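Local structure of hypothetical protein (Pseudomonas aeruginosa, 2H9F) at residues T13-G18 against G113-H118; G82-Y87 against G120-A125; G190-T195 against A329-T334. The protein probably isomerises methylaconitate, acting as a homodimeric member of the PrpF isomerase family. All blocks are in the same frame, centred on the assembly; numbering follows the deposited sequence. Where two conformers were deposited one is given.

Contact 1: T13-G18 against G113-H118; sequences TYLRGG and GAFALH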
loop_
_atom_site.group_PDB
_atom_site.type_symbol
_atom_site.label_atom_id
_atom_site.label_comp_id
_atom_site.label_asym_id
_atom_site.label_seq_id
_atom_site.Cartn_x
_atom_site.Cartn_y
_atom_site.Cartn_z
ATOM N N THR A 13 17.210 -4.411 3.641
ATOM C CA THR A 13 16.398 -5.608 3.536
ATOM C C THR A 13 14.959 -5.217 3.867
ATOM O O THR A 13 14.664 -4.547 4.887
ATOM C CB THR A 13 16.921 -6.692 4.461
ATOM O OG1 THR A 13 18.333 -6.824 4.226
ATOM C CG2 THR A 13 16.210 -8.053 4.185
ATOM N N TYR A 14 14.063 -5.649 2.990
ATOM C CA TYR A 14 12.667 -5.365 3.170
ATOM C C TYR A 14 11.997 -6.646 3.629
ATOM O O TYR A 14 12.003 -7.658 2.925
ATOM C CB TYR A 14 12.100 -4.821 1.863
ATOM C CG TYR A 14 10.671 -4.336 1.911
ATOM C CD1 TYR A 14 10.261 -3.354 2.791
ATOM C CD2 TYR A 14 9.726 -4.870 1.074
ATOM C CE1 TYR A 14 8.924 -2.879 2.819
ATOM C CE2 TYR A 14 8.397 -4.409 1.091
ATOM C CZ TYR A 14 8.001 -3.455 1.964
ATOM O OH TYR A 14 6.707 -3.050 1.949
ATOM N N LEU A 15 11.463 -6.603 4.844
ATOM C CA LEU A 15 10.926 -7.810 5.495
ATOM C C LEU A 15 9.498 -7.572 5.928
ATOM O O LEU A 15 9.120 -6.457 6.352
ATOM C CB LEU A 15 11.640 -8.126 6.819
ATOM C CG LEU A 15 13.066 -8.636 6.872
ATOM C CD1 LEU A 15 13.971 -7.526 7.224
ATOM C CD2 LEU A 15 13.175 -9.786 7.915
ATOM N N ARG A 16 8.751 -8.665 5.930
ATOM C CA ARG A 16 7.534 -8.778 6.704
ATOM C C ARG A 16 7.875 -9.317 8.066
ATOM O O ARG A 16 8.510 -10.362 8.183
ATOM C CB ARG A 16 6.555 -9.758 6.100
ATOM C CG ARG A 16 5.302 -9.864 6.954
ATOM C CD ARG A 16 4.296 -10.889 6.480
ATOM N NE ARG A 16 4.801 -12.270 6.387
ATOM C CZ ARG A 16 5.006 -13.072 7.430
ATOM N NH1 ARG A 16 4.830 -12.639 8.665
ATOM N NH2 ARG A 16 5.432 -14.298 7.216
ATOM N N GLY A 17 7.444 -8.596 9.085
ATOM C CA GLY A 17 7.602 -9.015 10.489
ATOM C C GLY A 17 6.223 -9.014 11.090
ATOM O O GLY A 17 5.588 -7.961 11.245
ATOM N N GLY A 18 5.741 -10.195 11.403
ATOM C CA GLY A 18 4.372 -10.333 11.848
ATOM C C GLY A 18 3.429 -9.774 10.797
ATOM O O GLY A 18 3.468 -10.201 9.662
ATOM N N GLY A 113 14.556 -10.122 15.004
ATOM C CA GLY A 113 15.266 -11.337 15.368
ATOM C C GLY A 113 15.816 -12.033 14.147
ATOM O O GLY A 113 16.948 -12.463 14.131
ATOM N N ALA A 114 15.019 -12.094 13.096
ATOM C CA ALA A 114 15.449 -12.723 11.839
ATOM C C ALA A 114 16.581 -11.905 11.168
ATOM O O ALA A 114 17.623 -12.446 10.775
ATOM C CB ALA A 114 14.280 -12.874 10.926
ATOM N N PHE A 115 16.382 -10.598 11.087
ATOM C CA PHE A 115 17.337 -9.726 10.439
ATOM C C PHE A 115 18.659 -9.722 11.153
ATOM O O PHE A 115 19.687 -9.585 10.514
ATOM C CB PHE A 115 16.805 -8.292 10.401
ATOM C CG PHE A 115 17.683 -7.331 9.639
ATOM C CD1 PHE A 115 17.922 -7.524 8.286
ATOM C CD2 PHE A 115 18.254 -6.243 10.265
ATOM C CE1 PHE A 115 18.718 -6.634 7.588
ATOM C CE2 PHE A 115 19.041 -5.393 9.577
ATOM C CZ PHE A 115 19.258 -5.589 8.228
ATOM N N ALA A 116 18.635 -9.838 12.487
ATOM C CA ALA A 116 19.865 -9.903 13.271
ATOM C C ALA A 116 20.780 -10.974 12.715
ATOM O O ALA A 116 21.984 -10.796 12.661
ATOM C CB ALA A 116 19.559 -10.219 14.736
ATOM N N LEU A 117 20.183 -12.101 12.303
ATOM C CA LEU A 117 20.927 -13.213 11.705
ATOM C C LEU A 117 21.279 -12.989 10.228
ATOM O O LEU A 117 22.435 -13.242 9.839
ATOM C CB LEU A 117 20.168 -14.517 11.900
ATOM C CG LEU A 117 20.085 -15.007 13.367
ATOM C CD1 LEU A 117 18.970 -16.040 13.531
ATOM C CD2 LEU A 117 21.402 -15.603 13.778
ATOM N N HIS A 118 20.339 -12.493 9.416
ATOM C CA HIS A 118 20.678 -12.189 8.031
ATOM C C HIS A 118 21.792 -11.142 7.988
ATOM O O HIS A 118 22.648 -11.202 7.140
ATOM C CB HIS A 118 19.460 -11.706 7.247
ATOM C CG HIS A 118 18.300 -12.656 7.267
ATOM N ND1 HIS A 118 18.324 -13.891 6.655
ATOM C CD2 HIS A 118 17.071 -12.529 7.818
ATOM C CE1 HIS A 118 17.151 -14.471 6.819
ATOM N NE2 HIS A 118 16.372 -13.657 7.514
#
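The strand carrying T13 and L15 runs at 148° to the helix carrying A114 and F115, closer to antiparallel than to perpendicular, with the two axes 10.2 Å apart at their nearest. F115 spans much of that gap. Its CG lies anti to the backbone N (chi1 -175°), which sends the large flat ring out from the helix toward the strand. There T13 OG1 meets the ring edge near its plane, 3.4 Å from F115 CE1, and T13 CB packs beside the same carbon; the short, branched threonine fits against the rim. L15 crosses F115 at about a right angle, its CD1 4.1 Å from F115 CD1, while L15 CD2 approaches A114 CB, a methyl small enough to let the leucine near the helix. Alternation along the strand puts T13 and L15 on the helix side; R16, pointing elsewhere, makes a salt bridge with D60 of the second subunit. R16 NH1 donates to G18 O, 3.0 Å away. The ring of F24, on strand 20-26, also meets the F115 ring, its plane inclined by about 55°. A helix packed by such side chains against curled strands is consistent with the diaminopimelate-epimerase-like fold, whose barrel-like sheets each enclose a central helix.

Contact 2: G82-Y87 against G120-A125; sequences GHDVDY and GLVDPA. With SO4 (sulfate ion), chain E.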
loop_
_atom_site.group_PDB
_atom_site.type_symbol
_atom_site.label_atom_id
_atom_site.label_comp_id
_atom_site.label_asym_id
_atom_site.label_seq_id
_atom_site.Cartn_x
_atom_site.Cartn_y
_atom_site.Cartn_z
ATOM N N GLY A 82 24.574 -8.776 27.853
ATOM C CA GLY A 82 23.603 -9.850 27.720
ATOM C C GLY A 82 22.643 -9.719 26.565
ATOM O O GLY A 82 21.578 -10.340 26.550
ATOM N N HIS A 83 23.025 -8.945 25.560
ATOM C CA HIS A 83 22.194 -8.772 24.392
ATOM C C HIS A 83 23.026 -8.901 23.132
ATOM O O HIS A 83 24.196 -8.589 23.119
ATOM C CB HIS A 83 21.511 -7.398 24.473
ATOM C CG HIS A 83 20.475 -7.302 25.556
ATOM N ND1 HIS A 83 20.776 -6.931 26.854
ATOM C CD2 HIS A 83 19.142 -7.556 25.535
ATOM C CE1 HIS A 83 19.666 -6.966 27.580
ATOM N NE2 HIS A 83 18.659 -7.318 26.798
ATOM N N ASP A 84 22.398 -9.389 22.079
ATOM C CA ASP A 84 23.018 -9.513 20.771
ATOM C C ASP A 84 22.881 -8.266 19.910
ATOM O O ASP A 84 23.844 -7.886 19.256
ATOM C CB ASP A 84 22.410 -10.707 20.028
ATOM C CG ASP A 84 22.669 -11.996 20.765
ATOM O OD1 ASP A 84 23.872 -12.302 20.981
ATOM O OD2 ASP A 84 21.688 -12.627 21.201
ATOM N N VAL A 85 21.688 -7.671 19.862
ATOM C CA VAL A 85 21.447 -6.531 18.988
ATOM C C VAL A 85 20.668 -5.443 19.681
ATOM O O VAL A 85 19.836 -5.719 20.536
ATOM C CB VAL A 85 20.688 -6.956 17.721
ATOM C CG1 VAL A 85 21.609 -7.891 16.839
ATOM C CG2 VAL A 85 19.323 -7.607 18.076
ATOM N N ASP A 86 20.953 -4.194 19.321
ATOM C CA ASP A 86 20.065 -3.088 19.629
ATOM C C ASP A 86 19.109 -2.879 18.464
ATOM O O ASP A 86 19.517 -2.873 17.307
ATOM C CB ASP A 86 20.838 -1.802 19.879
ATOM C CG ASP A 86 21.661 -1.849 21.123
ATOM O OD1 ASP A 86 21.435 -2.756 21.951
ATOM O OD2 ASP A 86 22.550 -0.977 21.294
ATOM N N TYR A 87 17.841 -2.668 18.793
ATOM C CA TYR A 87 16.751 -2.608 17.849
ATOM C C TYR A 87 16.037 -1.298 18.026
ATOM O O TYR A 87 15.516 -0.991 19.085
ATOM C CB TYR A 87 15.834 -3.804 18.090
ATOM C CG TYR A 87 14.416 -3.703 17.599
ATOM C CD1 TYR A 87 14.135 -3.243 16.341
ATOM C CD2 TYR A 87 13.356 -4.110 18.395
ATOM C CE1 TYR A 87 12.830 -3.183 15.893
ATOM C CE2 TYR A 87 12.038 -4.030 17.962
ATOM C CZ TYR A 87 11.781 -3.560 16.713
ATOM O OH TYR A 87 10.484 -3.487 16.235
ATOM N N GLY A 120 24.273 -10.676 10.078
ATOM C CA GLY A 120 25.565 -11.099 10.603
ATOM C C GLY A 120 25.878 -10.446 11.916
ATOM O O GLY A 120 27.055 -10.273 12.256
ATOM N N LEU A 121 24.861 -10.064 12.675
ATOM C CA LEU A 121 25.135 -9.295 13.886
ATOM C C LEU A 121 25.191 -10.158 15.144
ATOM O O LEU A 121 25.483 -9.671 16.225
ATOM C CB LEU A 121 24.092 -8.189 14.047
ATOM C CG LEU A 121 24.053 -7.079 12.995
ATOM C CD1 LEU A 121 22.769 -6.274 13.143
ATOM C CD2 LEU A 121 25.270 -6.201 13.138
ATOM N N VAL A 122 24.909 -11.446 15.005
ATOM C CA VAL A 122 24.921 -12.357 16.161
ATOM C C VAL A 122 26.218 -13.161 16.233
ATOM O O VAL A 122 26.689 -13.687 15.239
ATOM C CB VAL A 122 23.703 -13.294 16.128
ATOM C CG1 VAL A 122 23.734 -14.271 17.302
ATOM C CG2 VAL A 122 22.425 -12.460 16.143
ATOM N N ASP A 123 26.799 -13.231 17.424
ATOM C CA ASP A 123 27.990 -14.044 17.664
ATOM C C ASP A 123 27.725 -15.442 17.083
ATOM O O ASP A 123 26.738 -16.094 17.414
ATOM C CB ASP A 123 28.239 -14.114 19.173
ATOM C CG ASP A 123 29.474 -14.943 19.564
ATOM O OD1 ASP A 123 30.154 -15.564 18.697
ATOM O OD2 ASP A 123 29.752 -14.936 20.790
ATOM N N PRO A 124 28.592 -15.904 16.187
ATOM C CA PRO A 124 28.357 -17.231 15.604
ATOM C C PRO A 124 28.435 -18.383 16.600
ATOM O O PRO A 124 27.887 -19.462 16.325
ATOM C CB PRO A 124 29.445 -17.348 14.550
ATOM C CG PRO A 124 30.485 -16.411 14.976
ATOM C CD PRO A 124 29.795 -15.262 15.639
ATOM N N ALA A 125 29.060 -18.172 17.762
ATOM C CA ALA A 125 28.973 -19.188 18.845
ATOM C C ALA A 125 27.528 -19.478 19.272
ATOM O O ALA A 125 27.255 -20.516 19.891
ATOM C CB ALA A 125 29.826 -18.791 20.075
HETATM S S SO4 E . 28.242 -9.254 27.266
HETATM O O1 SO4 E . 28.356 -7.994 28.030
HETATM O O2 SO4 E . 28.970 -9.142 26.007
HETATM O O3 SO4 E . 28.840 -10.344 28.047
HETATM O O4 SO4 E . 26.847 -9.589 26.951
HETATM O O HOH W 1 25.985 -11.698 19.609
HETATM O O HOH W 2 26.212 -9.162 18.985
#
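D84 OD1 is held by R136 NH2 of strand 131-139, in a salt bridge, and by a water 2.6 Å away that donates to it; R126 NE adds a long, weak ion pair. That water in turn accepts from D123 N at 2.8 Å, so the carboxylate reaches the backbone of 120-125 through one solvent molecule. An aspartate suits this place because its charge answers the arginine, probably favouring the ionised form. V122 CG1 lies 4.2 Å from D84 OD1, put there by a chi1 of 178° that sets this methyl anti to the backbone N.

A second water lies between two carbonyl oxygens. D84 O and L121 O are both acceptors and stand 3.9 Å apart, so they cannot bond each other; the water donates to D84 O at 2.7 Å and to L121 O, which K77 NZ also serves. Beside these polar links lies an apolar one, V85 CG1 against L121 CB at 3.7 Å, with the two side chains crossing at about a right angle. G82 N donates to O4 of a sulfate, probably from the crystallisation liquor, at 2.6 Å.

Glycine suits position 120, whose positive phi closes the preceding helix in a Schellman motif. D123 OD1 accepts from A125 N in an Asx turn, met from above the carboxylate plane. V85, on strand 85-92, which pairs in parallel with strand 131-139, packs on A116 of helix 106-118 and on I137. From the loop between that helix and strand 131-139, L121 packs on L75 of strand 71-77 and V122 on I127.

Contact 3: G190-T195 against A329-T334; sequences GAIFPT and AAIPGT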
loop_
_atom_site.group_PDB
_atom_site.type_symbol
_atom_site.label_atom_id
_atom_site.label_comp_id
_atom_site.label_asym_id
_atom_site.label_seq_id
_atom_site.Cartn_x
_atom_site.Cartn_y
_atom_site.Cartn_z
ATOM N N GLY A 190 -0.353 0.558 36.801
ATOM C CA GLY A 190 -0.848 0.147 38.132
ATOM C C GLY A 190 -1.031 -1.369 38.261
ATOM O O GLY A 190 -0.609 -2.137 37.387
ATOM N N ALA A 191 -1.682 -1.785 39.349
ATOM C CA ALA A 191 -1.720 -3.188 39.761
ATOM C C ALA A 191 -2.296 -4.087 38.678
ATOM O O ALA A 191 -3.159 -3.677 37.920
ATOM C CB ALA A 191 -2.517 -3.351 41.080
ATOM N N ILE A 192 -1.792 -5.309 38.610
ATOM C CA ILE A 192 -2.315 -6.311 37.705
ATOM C C ILE A 192 -3.783 -6.592 38.056
ATOM O O ILE A 192 -4.596 -6.777 37.183
ATOM C CB ILE A 192 -1.440 -7.603 37.765
ATOM C CG1 ILE A 192 0.007 -7.289 37.352
ATOM C CG2 ILE A 192 -1.969 -8.715 36.867
ATOM C CD1 ILE A 192 0.139 -6.682 35.940
ATOM N N PHE A 193 -4.104 -6.586 39.345
ATOM C CA PHE A 193 -5.453 -6.845 39.841
ATOM C C PHE A 193 -5.898 -5.655 40.647
ATOM O O PHE A 193 -5.639 -5.578 41.843
ATOM C CB PHE A 193 -5.471 -8.097 40.691
ATOM C CG PHE A 193 -5.192 -9.341 39.896
ATOM C CD1 PHE A 193 -6.132 -9.818 39.021
ATOM C CD2 PHE A 193 -3.965 -9.996 40.001
ATOM C CE1 PHE A 193 -5.877 -10.962 38.264
ATOM C CE2 PHE A 193 -3.706 -11.103 39.246
ATOM C CZ PHE A 193 -4.656 -11.585 38.380
ATOM N N PRO A 194 -6.538 -4.691 39.981
ATOM C CA PRO A 194 -6.883 -3.462 40.683
ATOM C C PRO A 194 -7.833 -3.649 41.850
ATOM O O PRO A 194 -7.815 -2.831 42.760
ATOM C CB PRO A 194 -7.517 -2.589 39.605
ATOM C CG PRO A 194 -7.904 -3.521 38.517
ATOM C CD PRO A 194 -6.915 -4.644 38.558
ATOM N N THR A 195 -8.649 -4.703 41.853
ATOM C CA THR A 195 -9.494 -4.933 43.038
ATOM C C THR A 195 -8.724 -5.612 44.154
ATOM O O THR A 195 -9.209 -5.677 45.265
ATOM C CB THR A 195 -10.712 -5.794 42.727
ATOM O OG1 THR A 195 -10.271 -7.116 42.426
ATOM C CG2 THR A 195 -11.458 -5.217 41.535
ATOM N N ALA A 329 -4.216 -16.659 32.431
ATOM C CA ALA A 329 -4.119 -18.094 32.454
ATOM C C ALA A 329 -2.976 -18.551 33.360
ATOM O O ALA A 329 -3.099 -19.546 34.084
ATOM C CB ALA A 329 -3.955 -18.666 31.044
ATOM N N ALA A 330 -1.875 -17.811 33.341
ATOM C CA ALA A 330 -0.676 -18.189 34.085
ATOM C C ALA A 330 -0.816 -17.994 35.607
ATOM O O ALA A 330 -0.053 -18.585 36.384
ATOM C CB ALA A 330 0.518 -17.429 33.557
ATOM N N ILE A 331 -1.780 -17.169 36.028
ATOM C CA ILE A 331 -1.916 -16.794 37.429
ATOM C C ILE A 331 -2.990 -17.702 38.024
ATOM O O ILE A 331 -4.169 -17.592 37.703
ATOM C CB ILE A 331 -2.201 -15.285 37.645
ATOM C CG1 ILE A 331 -0.976 -14.453 37.255
ATOM C CG2 ILE A 331 -2.473 -14.950 39.136
ATOM C CD1 ILE A 331 -1.228 -12.994 37.120
ATOM N N PRO A 332 -2.569 -18.643 38.869
ATOM C CA PRO A 332 -3.522 -19.632 39.321
ATOM C C PRO A 332 -4.635 -19.042 40.145
ATOM O O PRO A 332 -4.391 -18.253 41.053
ATOM C CB PRO A 332 -2.670 -20.596 40.146
ATOM C CG PRO A 332 -1.470 -19.903 40.439
ATOM C CD PRO A 332 -1.231 -18.882 39.432
ATOM N N GLY A 333 -5.860 -19.411 39.820
ATOM C CA GLY A 333 -7.029 -18.931 40.562
ATOM C C GLY A 333 -7.921 -17.994 39.773
ATOM O O GLY A 333 -9.070 -17.785 40.150
ATOM N N THR A 334 -7.400 -17.395 38.697
ATOM C CA THR A 334 -8.229 -16.532 37.859
ATOM C C THR A 334 -9.225 -17.396 37.118
ATOM O O THR A 334 -9.053 -18.621 36.984
ATOM C CB THR A 334 -7.418 -15.694 36.824
ATOM O OG1 THR A 334 -6.899 -16.563 35.821
ATOM C CG2 THR A 334 -6.306 -14.920 37.484
#
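I192 and F193, in an irregular loop, face I331 and T334 across a wide backbone gap: the CA atoms of I192 and I331 are 10.5 Å apart, and those of F193 and T334 are at a similar spacing. The segment 329-334 is the end of helix 319-330 followed by a type II beta turn from I331 to T334, with glycine suited to the positive phi of G333.

Side chains, chiefly the F193 ring and I331, close the gap. The two come from opposite directions, and I331 CD1 arrives at the ring edge near its plane, 3.8 Å from F193 CE2. On the other branch, I331 CG2 lies 4.0 Å from F193 CE2, so a beta-branched residue gives the ring two footholds. I192 CG2 sits over one face of the F193 ring, 3.8 Å above the plane and offset toward the rim, and I192 CG2 also approaches I331 CD1 at 4.4 Å. W370 of strand 369-386 meets the F193 ring with its plane steeply inclined and touches I331 as well.

T334 splits its two branches between different tasks. Its chi1 of 70° sets OG1 between the backbone N and the carbonyl carbon, and CG2 anti to the carbonyl carbon. T334 CG2 reaches to 3.8 Å from F193 CZ, the side chains crossing at about a right angle. OG1 meanwhile accepts from N337 N as the N-cap of helix 335-339 and bonds to A328 O. No hydrogen bond joins the two segments, so their mutual hold is one of shape and dispersion, while the polar needs of the threonine are met within the turn linking helix 319-330 to helix 335-339.

Contacts 1 and 2 lie side by side, their centres 14 Å apart, and interlock along the chain: 13-18, 82-87, 113-118, then 120-125. Helix 106-118 supplies contact 1 and the loop that follows it contact 2, the two joined by a probable hydrogen bond from L121 N to A116 O at 3.0 Å, while L117 CD2 packs on V122 CB. Contact 3 comes later in the sequence, about 34 Å from contact 1 between centres, on the opposite side of the chain's centre, and is built round the end of helix 319-330. Strand 369-386 borders both places, near T13 through I383 and near F193 through W370. This spacing is consistent with two lobes, each packed round its own helix, within one PrpF chain.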